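Long-range contact in shikimate 5-dehydrogenase (Mycobacterium fortuitum subsp. fortuitum DSM 46621, PDB 4XIJ), which probably catalyses the NADP-dependent interconversion of 3-dehydroshikimate and shikimate, the fourth step of chorismate biosynthesis: residues L122-G133 against A190-I201. Residues are numbered along the deposited sequence; the frame is centred on the assembly and turned at random. Where two conformers were deposited one is given.
Sequences LGTAGDSALVIG and AVASADAAVSTI
Leu130 and Ala197 pair across the two central strands, 128-132 and 196-199, of a parallel six-stranded sheet of Rossmann type. Such a core illustrates how a nucleotide-binding fold is knit: backbone hydrogen bonds join Leu130 N to Ala196 O, Val198 N to Leu130 O and Ile132 N to Val198 O, the last nearly straight (N-H...O angle 172°). The dense part lies on the face of Leu130 and Ile132, where Leu130 packs beneath helix 187-193 and Ile132 reaches Leu213. With CG turned anti to its carbonyl carbon (chi1 -47°), Leu130 lays CG against Ala194 CB at 3.8 Å and crosses Val191 at about a right angle, CD1 to CG2. The face of Ala129 and Val131 is also closed: Leu122 CD1 touches Val198 CG2, Ala125 CB touches Ala196 CB, and Leu145 of helix 138-147 packs on Ala129 and Val131. Toward solvent the contact turns polar: Asp195 OD2 takes Asp127 N from above the carboxylate plane and Ser128 N on its anti side, both at 3.0 Å, and one water links Ser128 OG, Ser193 OG and Ala190 O. At the other end, where Gly133 opens a probable GxGxxA dinucleotide-binding turn, Ile132 O receives both Thr200 N at 2.9 Å and Thr200 OG1 at 2.7 Å.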
loop_
_atom_site.group_PDB
_atom_site.type_symbol
_atom_site.label_atom_id
_atom_site.label_comp_id
_atom_site.label_asym_id
_atom_site.label_seq_id
_atom_site.Cartn_x
_atom_site.Cartn_y
_atom_site.Cartn_z
ATOM N N LEU A 122 7.971 2.970 -6.413
ATOM C CA LEU A 122 9.420 3.106 -6.352
ATOM C C LEU A 122 10.127 2.629 -7.616
ATOM O O LEU A 122 11.167 3.168 -7.994
ATOM C CB LEU A 122 9.952 2.310 -5.175
ATOM C CG LEU A 122 10.287 3.051 -3.910
ATOM C CD1 LEU A 122 10.845 2.046 -2.866
ATOM C CD2 LEU A 122 11.363 4.153 -4.181
ATOM N N GLY A 123 9.585 1.608 -8.268
ATOM C CA GLY A 123 10.272 1.007 -9.404
ATOM C C GLY A 123 11.349 0.017 -8.996
ATOM O O GLY A 123 11.219 -1.202 -9.218
ATOM N N THR A 124 12.451 0.537 -8.459
ATOM C CA THR A 124 13.486 -0.295 -7.816
ATOM C C THR A 124 13.919 0.438 -6.558
ATOM O O THR A 124 13.724 1.653 -6.425
ATOM C CB THR A 124 14.706 -0.529 -8.744
ATOM O OG1 THR A 124 15.611 -1.458 -8.147
ATOM C CG2 THR A 124 15.474 0.796 -9.008
ATOM N N ALA A 125 14.497 -0.304 -5.619
ATOM C CA ALA A 125 15.015 0.308 -4.403
ATOM C C ALA A 125 16.525 0.065 -4.242
ATOM O O ALA A 125 17.072 0.251 -3.143
ATOM C CB ALA A 125 14.253 -0.242 -3.179
ATOM N N GLY A 126 17.220 -0.366 -5.308
ATOM C CA GLY A 126 18.634 -0.692 -5.158
ATOM C C GLY A 126 18.894 -1.856 -4.229
ATOM O O GLY A 126 18.075 -2.763 -4.080
ATOM N N ASP A 127 20.042 -1.795 -3.566
ATOM C CA ASP A 127 20.502 -2.892 -2.702
ATOM C C ASP A 127 20.182 -2.691 -1.221
ATOM O O ASP A 127 19.946 -3.642 -0.516
ATOM C CB ASP A 127 22.007 -3.086 -2.821
ATOM C CG ASP A 127 22.439 -3.561 -4.189
ATOM O OD1 ASP A 127 21.596 -3.960 -5.048
ATOM O OD2 ASP A 127 23.674 -3.498 -4.396
ATOM N N SER A 128 20.187 -1.444 -0.768
ATOM C CA SER A 128 20.007 -1.139 0.642
ATOM C C SER A 128 18.877 -0.119 0.789
ATOM O O SER A 128 18.928 0.983 0.235
ATOM C CB SER A 128 21.296 -0.589 1.273
ATOM O OG SER A 128 21.007 -0.187 2.600
ATOM N N ALA A 129 17.830 -0.499 1.496
ATOM C CA ALA A 129 16.636 0.362 1.629
ATOM C C ALA A 129 16.292 0.589 3.068
ATOM O O ALA A 129 16.495 -0.305 3.892
ATOM C CB ALA A 129 15.408 -0.276 0.909
ATOM N N LEU A 130 15.766 1.772 3.367
ATOM C CA LEU A 130 15.279 2.113 4.705
ATOM C C LEU A 130 13.757 2.117 4.707
ATOM O O LEU A 130 13.126 2.559 3.739
ATOM C CB LEU A 130 15.735 3.530 5.131
ATOM C CG LEU A 130 17.219 3.833 4.896
ATOM C CD1 LEU A 130 17.545 5.256 5.379
ATOM C CD2 LEU A 130 18.146 2.790 5.592
ATOM N N VAL A 131 13.165 1.679 5.808
ATOM C CA VAL A 131 11.756 1.944 6.107
ATOM C C VAL A 131 11.789 2.912 7.276
ATOM O O VAL A 131 12.414 2.647 8.330
ATOM C CB VAL A 131 10.996 0.670 6.460
ATOM C CG1 VAL A 131 9.580 0.995 6.896
ATOM C CG2 VAL A 131 10.999 -0.258 5.270
ATOM N N ILE A 132 11.182 4.084 7.100
ATOM C CA ILE A 132 11.131 5.055 8.209
ATOM C C ILE A 132 9.800 4.850 8.930
ATOM O O ILE A 132 8.740 5.057 8.329
ATOM C CB ILE A 132 11.240 6.538 7.735
ATOM C CG1 ILE A 132 12.291 6.772 6.628
ATOM C CG2 ILE A 132 11.477 7.453 8.942
ATOM C CD1 ILE A 132 13.671 6.320 6.986
ATOM N N GLY A 133 9.843 4.496 10.210
ATOM C CA GLY A 133 8.650 4.226 10.996
ATOM C C GLY A 133 8.403 2.741 11.194
ATOM O O GLY A 133 9.003 1.879 10.500
ATOM N N ALA A 190 23.495 4.695 8.149
ATOM C CA ALA A 190 22.405 4.031 7.423
ATOM C C ALA A 190 22.024 4.841 6.169
ATOM O O ALA A 190 21.773 4.275 5.096
ATOM C CB ALA A 190 21.214 3.854 8.309
ATOM N N VAL A 191 21.968 6.161 6.322
ATOM C CA VAL A 191 21.618 7.002 5.191
ATOM C C VAL A 191 22.736 6.981 4.144
ATOM O O VAL A 191 22.468 6.909 2.933
ATOM C CB VAL A 191 21.329 8.453 5.672
ATOM C CG1 VAL A 191 21.291 9.420 4.475
ATOM C CG2 VAL A 191 20.007 8.460 6.469
ATOM N N ALA A 192 23.990 7.007 4.607
ATOM C CA ALA A 192 25.102 7.061 3.669
ATOM C C ALA A 192 25.155 5.851 2.742
ATOM O O ALA A 192 25.563 5.962 1.574
ATOM C CB ALA A 192 26.417 7.193 4.400
ATOM N N SER A 193 24.727 4.697 3.248
ATOM C CA SER A 193 24.791 3.495 2.416
ATOM C C SER A 193 23.433 3.128 1.816
ATOM O O SER A 193 23.328 2.128 1.102
ATOM C CB SER A 193 25.360 2.314 3.223
ATOM O OG SER A 193 24.521 1.981 4.302
ATOM N N ALA A 194 22.414 3.941 2.070
ATOM C CA ALA A 194 21.084 3.636 1.499
ATOM C C ALA A 194 20.936 4.026 0.034
ATOM O O ALA A 194 21.391 5.088 -0.380
ATOM C CB ALA A 194 19.991 4.327 2.321
ATOM N N ASP A 195 20.224 3.190 -0.715
ATOM C CA ASP A 195 19.814 3.532 -2.104
ATOM C C ASP A 195 18.421 4.129 -2.196
ATOM O O ASP A 195 18.132 4.901 -3.097
ATOM C CB ASP A 195 19.920 2.281 -2.961
ATOM C CG ASP A 195 21.337 1.727 -2.939
ATOM O OD1 ASP A 195 22.285 2.488 -3.261
ATOM O OD2 ASP A 195 21.524 0.564 -2.556
ATOM N N ALA A 196 17.587 3.799 -1.233
ATOM C CA ALA A 196 16.191 4.242 -1.291
ATOM C C ALA A 196 15.608 4.200 0.096
ATOM O O ALA A 196 16.134 3.493 0.960
ATOM C CB ALA A 196 15.343 3.308 -2.229
ATOM N N ALA A 197 14.506 4.911 0.288
ATOM C CA ALA A 197 13.733 4.811 1.546
ATOM C C ALA A 197 12.255 4.920 1.277
ATOM O O ALA A 197 11.857 5.593 0.312
ATOM C CB ALA A 197 14.132 5.894 2.582
ATOM N N VAL A 198 11.456 4.276 2.141
ATOM C CA VAL A 198 10.014 4.468 2.188
ATOM C C VAL A 198 9.721 5.082 3.534
ATOM O O VAL A 198 9.969 4.458 4.554
ATOM C CB VAL A 198 9.242 3.131 2.045
ATOM C CG1 VAL A 198 7.715 3.360 2.063
ATOM C CG2 VAL A 198 9.669 2.427 0.765
ATOM N N SER A 199 9.155 6.273 3.545
ATOM C CA SER A 199 8.807 6.936 4.788
ATOM C C SER A 199 7.326 6.788 5.089
ATOM O O SER A 199 6.466 7.195 4.285
ATOM C CB SER A 199 9.164 8.424 4.714
ATOM O OG SER A 199 8.895 9.013 5.970
ATOM N N THR A 200 7.008 6.140 6.203
ATOM C CA THR A 200 5.632 5.808 6.552
ATOM C C THR A 200 5.037 6.709 7.632
ATOM O O THR A 200 3.879 6.512 8.024
ATOM C CB THR A 200 5.526 4.328 7.042
ATOM O OG1 THR A 200 6.164 4.186 8.319
ATOM C CG2 THR A 200 6.153 3.363 6.023
ATOM N N ILE A 201 5.809 7.693 8.098
ATOM C CA ILE A 201 5.379 8.510 9.239
ATOM C C ILE A 201 4.820 9.869 8.779
ATOM O O ILE A 201 5.056 10.325 7.643
ATOM C CB ILE A 201 6.555 8.718 10.226
ATOM C CG1 ILE A 201 7.702 9.538 9.606
ATOM C CG2 ILE A 201 7.078 7.354 10.765
ATOM C CD1 ILE A 201 8.815 9.821 10.641
HETATM O O HOH W 1 21.828 1.582 4.464
#